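Local coordinates for protein quinoline 2-oxidoreductase large subunit (Pseudomonas putida, PDB 1T3Q) that carries the molybdenum and molybdopterin cytosine dinucleotide site of a molybdenum hydroxylase of the xanthine dehydrogenase family that oxidises quinoline, at residues B[489-494]-B[520-525]; B[581-584]-B[589-592]; B[655-660]-B[689-694]. All coordinates share one frame; numbering follows the deposited sequence.

Interaction 1 of 3, residues B[489-494]-B[520-525]; sequences VRIDPT and DVLGVP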
loop_
_atom_site.group_PDB
_atom_site.type_symbol
_atom_site.label_atom_id
_atom_site.label_comp_id
_atom_site.label_asym_id
_atom_site.label_seq_id
_atom_site.Cartn_x
_atom_site.Cartn_y
_atom_site.Cartn_z
ATOM N N VAL B 489 12.264 7.827 -17.204
ATOM C CA VAL B 489 12.948 8.902 -16.511
ATOM C C VAL B 489 12.110 10.154 -16.642
ATOM O O VAL B 489 11.704 10.533 -17.745
ATOM C CB VAL B 489 14.353 9.167 -17.108
ATOM C CG1 VAL B 489 14.970 10.399 -16.458
ATOM C CG2 VAL B 489 15.249 7.965 -16.879
ATOM N N ARG B 490 11.832 10.781 -15.506
ATOM C CA ARG B 490 11.066 12.010 -15.476
ATOM C C ARG B 490 11.883 13.056 -14.752
ATOM O O ARG B 490 12.469 12.780 -13.708
ATOM C CB ARG B 490 9.747 11.831 -14.712
ATOM C CG ARG B 490 8.980 13.143 -14.502
ATOM C CD ARG B 490 7.687 12.917 -13.717
ATOM N NE ARG B 490 7.957 12.561 -12.325
ATOM C CZ ARG B 490 7.091 11.947 -11.524
ATOM N NH1 ARG B 490 5.886 11.612 -11.970
ATOM N NH2 ARG B 490 7.433 11.656 -10.279
ATOM N N ILE B 491 11.934 14.250 -15.319
ATOM C CA ILE B 491 12.629 15.338 -14.662
ATOM C C ILE B 491 11.492 16.069 -13.980
ATOM O O ILE B 491 10.604 16.600 -14.643
ATOM C CB ILE B 491 13.312 16.295 -15.658
ATOM C CG1 ILE B 491 14.344 15.532 -16.494
ATOM C CG2 ILE B 491 13.987 17.436 -14.885
ATOM C CD1 ILE B 491 15.032 16.387 -17.561
ATOM N N ASP B 492 11.491 16.066 -12.654
ATOM C CA ASP B 492 10.438 16.743 -11.918
ATOM C C ASP B 492 10.597 18.261 -12.090
ATOM O O ASP B 492 11.704 18.751 -12.314
ATOM C CB ASP B 492 10.501 16.306 -10.450
ATOM C CG ASP B 492 10.307 14.802 -10.299
ATOM O OD1 ASP B 492 9.185 14.322 -10.569
ATOM O OD2 ASP B 492 11.272 14.096 -9.939
ATOM N N PRO B 493 9.488 19.015 -12.002
ATOM C CA PRO B 493 9.470 20.475 -12.152
ATOM C C PRO B 493 10.562 21.256 -11.424
ATOM O O PRO B 493 11.112 22.205 -11.977
ATOM C CB PRO B 493 8.074 20.853 -11.670
ATOM C CG PRO B 493 7.256 19.683 -12.100
ATOM C CD PRO B 493 8.134 18.510 -11.705
ATOM N N THR B 494 10.877 20.865 -10.192
ATOM C CA THR B 494 11.900 21.576 -9.429
ATOM C C THR B 494 13.323 21.183 -9.807
ATOM O O THR B 494 14.285 21.669 -9.212
ATOM C CB THR B 494 11.712 21.374 -7.908
ATOM O OG1 THR B 494 11.814 19.981 -7.584
ATOM C CG2 THR B 494 10.350 21.892 -7.477
ATOM N N ASP B 520 24.663 11.156 -13.579
ATOM C CA ASP B 520 25.690 11.504 -14.559
ATOM C C ASP B 520 25.141 11.817 -15.941
ATOM O O ASP B 520 25.637 12.725 -16.612
ATOM C CB ASP B 520 26.740 10.391 -14.638
ATOM C CG ASP B 520 27.716 10.442 -13.474
ATOM O OD1 ASP B 520 28.658 9.625 -13.428
ATOM O OD2 ASP B 520 27.536 11.319 -12.602
ATOM N N VAL B 521 24.123 11.076 -16.373
ATOM C CA VAL B 521 23.540 11.322 -17.689
ATOM C C VAL B 521 22.901 12.711 -17.748
ATOM O O VAL B 521 23.087 13.443 -18.720
ATOM C CB VAL B 521 22.465 10.264 -18.054
ATOM C CG1 VAL B 521 21.776 10.650 -19.356
ATOM C CG2 VAL B 521 23.106 8.893 -18.201
ATOM N N LEU B 522 22.164 13.078 -16.700
ATOM C CA LEU B 522 21.492 14.373 -16.658
ATOM C C LEU B 522 22.328 15.507 -16.061
ATOM O O LEU B 522 21.887 16.652 -16.026
ATOM C CB LEU B 522 20.164 14.245 -15.899
ATOM C CG LEU B 522 19.078 13.450 -16.645
ATOM C CD1 LEU B 522 17.912 13.138 -15.723
ATOM C CD2 LEU B 522 18.609 14.253 -17.848
ATOM N N GLY B 523 23.529 15.191 -15.595
ATOM C CA GLY B 523 24.394 16.216 -15.032
ATOM C C GLY B 523 23.917 16.832 -13.731
ATOM O O GLY B 523 24.088 18.034 -13.509
ATOM N N VAL B 524 23.316 16.018 -12.868
ATOM C CA VAL B 524 22.819 16.490 -11.580
ATOM C C VAL B 524 23.358 15.614 -10.457
ATOM O O VAL B 524 23.839 14.505 -10.698
ATOM C CB VAL B 524 21.277 16.456 -11.512
ATOM C CG1 VAL B 524 20.686 17.400 -12.544
ATOM C CG2 VAL B 524 20.774 15.032 -11.723
ATOM N N PRO B 525 23.298 16.107 -9.208
ATOM C CA PRO B 525 23.790 15.331 -8.065
ATOM C C PRO B 525 22.968 14.052 -7.916
ATOM O O PRO B 525 21.759 14.061 -8.140
ATOM C CB PRO B 525 23.571 16.272 -6.879
ATOM C CG PRO B 525 23.584 17.638 -7.495
ATOM C CD PRO B 525 22.833 17.439 -8.781
#

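Interaction 2 of 3, residues B[581-584]-B[589-592]; sequences EDIV and LVHV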
loop_
_atom_site.group_PDB
_atom_site.type_symbol
_atom_site.label_atom_id
_atom_site.label_comp_id
_atom_site.label_asym_id
_atom_site.label_seq_id
_atom_site.Cartn_x
_atom_site.Cartn_y
_atom_site.Cartn_z
ATOM N N GLU B 581 22.692 20.644 -29.859
ATOM C CA GLU B 581 23.814 19.719 -29.885
ATOM C C GLU B 581 25.043 20.277 -29.169
ATOM O O GLU B 581 25.929 19.522 -28.774
ATOM C CG GLU B 581 24.582 20.581 -32.160
ATOM N N ASP B 582 25.089 21.595 -28.993
ATOM C CA ASP B 582 26.228 22.244 -28.342
ATOM C C ASP B 582 26.002 22.553 -26.865
ATOM O O ASP B 582 26.833 23.193 -26.218
ATOM C CB ASP B 582 26.566 23.531 -29.091
ATOM C CG ASP B 582 27.011 23.267 -30.514
ATOM O OD1 ASP B 582 26.744 24.113 -31.386
ATOM O OD2 ASP B 582 27.633 22.210 -30.754
ATOM N N ILE B 583 24.879 22.086 -26.337
ATOM C CA ILE B 583 24.535 22.312 -24.937
ATOM C C ILE B 583 24.915 21.106 -24.084
ATOM O O ILE B 583 24.729 19.962 -24.499
ATOM C CB ILE B 583 23.012 22.548 -24.774
ATOM C CG1 ILE B 583 22.574 23.776 -25.584
ATOM C CG2 ILE B 583 22.663 22.710 -23.299
ATOM C CD1 ILE B 583 23.181 25.087 -25.113
ATOM N N VAL B 584 25.459 21.360 -22.897
ATOM C CA VAL B 584 25.809 20.281 -21.979
ATOM C C VAL B 584 25.207 20.603 -20.616
ATOM O O VAL B 584 24.846 21.746 -20.347
ATOM C CB VAL B 584 27.348 20.114 -21.802
ATOM C CG1 VAL B 584 27.998 19.753 -23.130
ATOM C CG2 VAL B 584 27.955 21.383 -21.233
ATOM N N LEU B 589 24.386 22.764 -14.020
ATOM C CA LEU B 589 24.431 23.959 -14.852
ATOM C C LEU B 589 24.232 23.571 -16.314
ATOM O O LEU B 589 24.964 22.736 -16.840
ATOM C CB LEU B 589 25.789 24.650 -14.699
ATOM C CG LEU B 589 25.989 26.113 -15.114
ATOM C CD1 LEU B 589 27.352 26.237 -15.777
ATOM C CD2 LEU B 589 24.904 26.585 -16.063
ATOM N N VAL B 590 23.238 24.170 -16.960
ATOM C CA VAL B 590 22.973 23.900 -18.371
ATOM C C VAL B 590 23.653 25.022 -19.152
ATOM O O VAL B 590 23.265 26.188 -19.038
ATOM C CB VAL B 590 21.468 23.924 -18.686
ATOM C CG1 VAL B 590 21.254 23.642 -20.179
ATOM C CG2 VAL B 590 20.732 22.890 -17.819
ATOM N N HIS B 591 24.659 24.684 -19.948
ATOM C CA HIS B 591 25.376 25.717 -20.681
ATOM C C HIS B 591 25.977 25.259 -22.001
ATOM O O HIS B 591 25.989 24.069 -22.322
ATOM C CB HIS B 591 26.500 26.271 -19.802
ATOM C CG HIS B 591 27.588 25.280 -19.522
ATOM N ND1 HIS B 591 27.431 24.223 -18.650
ATOM C CD2 HIS B 591 28.841 25.167 -20.025
ATOM C CE1 HIS B 591 28.539 23.504 -18.627
ATOM N NE2 HIS B 591 29.411 24.056 -19.452
ATOM N N VAL B 592 26.476 26.225 -22.764
ATOM C CA VAL B 592 27.117 25.938 -24.040
ATOM C C VAL B 592 28.443 25.280 -23.679
ATOM O O VAL B 592 29.229 25.843 -22.912
ATOM C CB VAL B 592 27.373 27.243 -24.837
ATOM C CG1 VAL B 592 28.169 26.949 -26.097
ATOM C CG2 VAL B 592 26.041 27.901 -25.194
#

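Interaction 3 of 3, residues B[655-660]-B[689-694]; sequences TRVTDF and QTLLEE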
loop_
_atom_site.group_PDB
_atom_site.type_symbol
_atom_site.label_atom_id
_atom_site.label_comp_id
_atom_site.label_asym_id
_atom_site.label_seq_id
_atom_site.Cartn_x
_atom_site.Cartn_y
_atom_site.Cartn_z
ATOM N N THR B 655 40.540 -28.768 5.820
ATOM C CA THR B 655 40.960 -27.840 4.781
ATOM C C THR B 655 40.594 -26.403 5.121
ATOM O O THR B 655 39.474 -26.106 5.540
ATOM C CB THR B 655 40.340 -28.218 3.427
ATOM O OG1 THR B 655 40.686 -29.573 3.114
ATOM C CG2 THR B 655 40.868 -27.308 2.329
ATOM N N ARG B 656 41.555 -25.512 4.927
ATOM C CA ARG B 656 41.363 -24.105 5.228
ATOM C C ARG B 656 41.836 -23.235 4.067
ATOM O O ARG B 656 42.930 -23.433 3.542
ATOM C CB ARG B 656 42.146 -23.770 6.510
ATOM C CG ARG B 656 42.102 -22.322 6.960
ATOM C CD ARG B 656 42.560 -22.184 8.417
ATOM N NE ARG B 656 43.748 -21.343 8.566
ATOM C CZ ARG B 656 44.996 -21.800 8.584
ATOM N NH1 ARG B 656 46.011 -20.956 8.720
ATOM N NH2 ARG B 656 45.233 -23.099 8.481
ATOM N N VAL B 657 40.996 -22.295 3.645
ATOM C CA VAL B 657 41.374 -21.380 2.577
ATOM C C VAL B 657 42.025 -20.235 3.333
ATOM O O VAL B 657 41.336 -19.439 3.968
ATOM C CB VAL B 657 40.149 -20.834 1.819
ATOM C CG1 VAL B 657 40.609 -19.933 0.685
ATOM C CG2 VAL B 657 39.305 -21.986 1.288
ATOM N N THR B 658 43.349 -20.164 3.271
ATOM C CA THR B 658 44.086 -19.140 3.992
ATOM C C THR B 658 44.232 -17.811 3.271
ATOM O O THR B 658 44.380 -16.775 3.915
ATOM C CB THR B 658 45.497 -19.633 4.348
ATOM O OG1 THR B 658 46.235 -19.880 3.146
ATOM C CG2 THR B 658 45.418 -20.911 5.161
ATOM N N ASP B 659 44.204 -17.841 1.941
ATOM C CA ASP B 659 44.357 -16.627 1.155
ATOM C C ASP B 659 43.489 -16.653 -0.096
ATOM O O ASP B 659 43.195 -17.713 -0.640
ATOM C CB ASP B 659 45.813 -16.463 0.708
ATOM C CG ASP B 659 46.783 -16.430 1.867
ATOM O OD1 ASP B 659 47.073 -15.325 2.371
ATOM O OD2 ASP B 659 47.255 -17.509 2.272
ATOM N N PHE B 660 43.090 -15.474 -0.544
ATOM C CA PHE B 660 42.302 -15.358 -1.759
ATOM C C PHE B 660 42.661 -14.044 -2.426
ATOM O O PHE B 660 42.674 -12.984 -1.791
ATOM C CB PHE B 660 40.804 -15.430 -1.458
ATOM C CG PHE B 660 40.067 -16.397 -2.344
ATOM C CD1 PHE B 660 39.907 -16.137 -3.701
ATOM C CD2 PHE B 660 39.581 -17.595 -1.830
ATOM C CE1 PHE B 660 39.278 -17.062 -4.538
ATOM C CE2 PHE B 660 38.950 -18.525 -2.657
ATOM C CZ PHE B 660 38.800 -18.258 -4.013
ATOM N N GLN B 689 30.587 -23.927 -2.084
ATOM C CA GLN B 689 30.393 -24.979 -3.088
ATOM C C GLN B 689 31.550 -25.968 -3.169
ATOM O O GLN B 689 31.338 -27.179 -3.276
ATOM C CB GLN B 689 30.186 -24.382 -4.486
ATOM C CG GLN B 689 29.914 -25.464 -5.547
ATOM C CD GLN B 689 30.040 -24.971 -6.978
ATOM O OE1 GLN B 689 29.678 -25.681 -7.923
ATOM N NE2 GLN B 689 30.567 -23.763 -7.149
ATOM N N THR B 690 32.776 -25.464 -3.108
ATOM C CA THR B 690 33.933 -26.337 -3.236
ATOM C C THR B 690 34.395 -27.120 -2.016
ATOM O O THR B 690 35.028 -28.162 -2.169
ATOM C CB THR B 690 35.154 -25.558 -3.791
ATOM O OG1 THR B 690 35.463 -24.456 -2.927
ATOM C CG2 THR B 690 34.852 -25.039 -5.191
ATOM N N LEU B 691 34.081 -26.652 -0.811
ATOM C CA LEU B 691 34.545 -27.356 0.381
ATOM C C LEU B 691 33.497 -27.773 1.398
ATOM O O LEU B 691 33.786 -28.610 2.254
ATOM C CB LEU B 691 35.583 -26.502 1.121
ATOM C CG LEU B 691 36.846 -26.067 0.378
ATOM C CD1 LEU B 691 37.661 -25.126 1.264
ATOM C CD2 LEU B 691 37.664 -27.287 -0.006
ATOM N N LEU B 692 32.289 -27.227 1.298
ATOM C CA LEU B 692 31.262 -27.501 2.304
ATOM C C LEU B 692 29.858 -27.925 1.894
ATOM O O LEU B 692 29.266 -28.805 2.519
ATOM C CB LEU B 692 31.103 -26.255 3.175
ATOM C CG LEU B 692 32.334 -25.754 3.924
ATOM C CD1 LEU B 692 32.135 -24.303 4.335
ATOM C CD2 LEU B 692 32.571 -26.646 5.132
ATOM N N GLU B 693 29.319 -27.272 0.869
ATOM C CA GLU B 693 27.948 -27.508 0.438
ATOM C C GLU B 693 27.606 -28.645 -0.509
ATOM O O GLU B 693 28.278 -28.868 -1.517
ATOM C CB GLU B 693 27.389 -26.222 -0.176
ATOM C CG GLU B 693 27.611 -24.985 0.664
ATOM C CD GLU B 693 27.182 -23.717 -0.038
ATOM O OE1 GLU B 693 27.746 -22.650 0.289
ATOM O OE2 GLU B 693 26.281 -23.777 -0.908
ATOM N N GLU B 694 26.532 -29.351 -0.169
ATOM C CA GLU B 694 26.014 -30.410 -1.015
ATOM C C GLU B 694 24.605 -30.826 -0.626
ATOM O O GLU B 694 24.343 -31.204 0.517
ATOM C CB GLU B 694 26.917 -31.653 -1.030
ATOM C CG GLU B 694 26.526 -32.588 -2.183
ATOM C CD GLU B 694 27.466 -33.758 -2.409
ATOM O OE1 GLU B 694 27.248 -34.491 -3.398
ATOM O OE2 GLU B 694 28.412 -33.955 -1.616
#

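Interaction 1 of 3, residues B[489-494]-B[520-525]
Val489 meets Leu522 methyl to methyl: CG1 of the valine, anti to its own backbone N (chi1 174°), lies 4.1 Å from Leu522 CD1, and the two side chains meet end-on. Arg490 points to the other side of the strand, where its NE pairs with Asp492 OD1 at 2.8 Å in a salt bridge whose hydrogen bond is bent and weak. That carboxylate oxygen has a second charged partner, Arg230 of the second subunit, and Arg490 NH1 is hydrogen-bonded to Thr536 of the second subunit, so this side faces that subunit. Ile491 returns to the helix side and sends CD1 obliquely past Leu522 CD2, 4.2 Å away. The two methyls of Leu522 thus divide between two residues of the strand, and no hydrogen bond crosses. Just beyond Leu522, Gly523 takes positive phi (67°) as the C-prime residue of a Schellman motif that ends helix 510-522. The contact packs this helix end on strand 486-491, whose neighbours in the sheet are strands 497-501 and 625-629. Val497 touches both Val489 and Leu522, while helix 549-576 supplies Ala560, Val568 and Arg565, and helix 602-611 covers Ile491 with Phe602 and Val606.

Interaction 2 of 3, residues B[581-584]-B[589-592]
A beta hairpin, strands 583-586 and 589-592, brings Val584 and His591 together as an antiparallel hydrogen-bonded pair. Val584 N gives a nearly straight bond to His591 O (2.8 Å, 174°), and His591 N returns one to Val584 O at 3.0 Å. Next to it, Ile583 and Val592 form a non-hydrogen-bonded pair with diverging side chains, although Ile583 CD1 still comes within 4.0 Å of Val592 CG2. The side chains of Val584 and His591 share one face of the sheet. CG2 of the valine sits over the imidazole, 3.7 Å from the ring centroid and 24° off its normal, a CH-pi contact displaced toward the CE1-NE2 edge. Both side chains take the first torsion that sets the touching branch between backbone N and carbonyl carbon (chi1 67° for the histidine), which brings the ring beneath the methyl. A weak bond from His591 ND1 to Leu589 O, 3.4 Å long and in the ring plane, probably does a little to hold the imidazole's orientation. With an alanine here the ring is gone, which would probably leave a gap beside Val584 CG2 and the Leu589 carbonyl without its weak side-chain donor. Strand 599-601 extends the hairpin into a three-stranded antiparallel sheet. On the other face, Ile583 CG2 and Val590 CG1 pack at 3.5 Å, next to Lys569 and Ala572 of helix 549-576 and to Phe602 and Val605 of helix 602-611.

Interaction 3 of 3, residues B[655-660]-B[689-694]
Strand residues Thr655 and Val657 face the last part of helix 672-692 at Leu691, the nearest pair of CA atoms, those of Thr655 and Leu691, being 7.8 Å apart. No hydrogen bond joins the two segments. The helix widens into a pi-type turn over residues 689-692, while the strand carries a classic beta bulge at Thr658 and Asp659, where the two residues together stand opposite the single residue Ile645 on the adjacent strand.

Side chains alone close the gap, and Leu691 provides everything on the helix side. Its CG stands anti to the carbonyl carbon (chi1 -58°), and the extended chain carries both methyls toward the strand. CD1 packs 3.5 Å from Val657 CG2, the two side chains meeting at a slant. Thr655 crosses the leucine at about a right angle, with its CG2 4.0 Å from Leu691 CD2 and equally near CD1, so CD1 is shared by two strand residues two positions apart. The methyl of Thr655 is turned to this contact because it lies anti to the backbone N, whereas OG1 stands beside that N.

On the other side of the strand, Thr658 CG2 covers one face of the Arg656 guanidinium, 3.5 Å above its plane, and Arg656 also forms a salt bridge with Glu647. At the bulge, Thr658 OG1 donates to Asp659 OD2 at 2.7 Å, approaching on the anti side and 35° out of the carboxylate plane; Arg445 binds both residues.

Leu691 O is hydrogen-bonded to Arg185 of the medium subunit. Strand 655-665 runs between strands 636-649 and 722-726 in a four-stranded mixed sheet, and helix 672-692 lies against it, Ile687 and Ile683 continuing the packing onto Val657 and Phe660.

In the fold
All three contacts fall within the sequence range of one molybdopterin cofactor-binding domain, but interaction 3 lies in a part of it far from the other two. Interactions 1 and 2 are neighbours, with centres 14 Å apart and nearest atoms about 5 Å apart; helices 549-576 and 602-611 pack on both, and a backbone hydrogen bond between Gly523 and Gly588 joins the end of helix 510-522 to the hairpin turn. Interaction 3 is remote, its centre 46 Å from that of interaction 1 and 54 Å from that of interaction 2. None of the three includes a residue lining the molybdenum pocket. Interaction 1 borders the second large subunit, whereas interaction 3 borders the medium and small subunits.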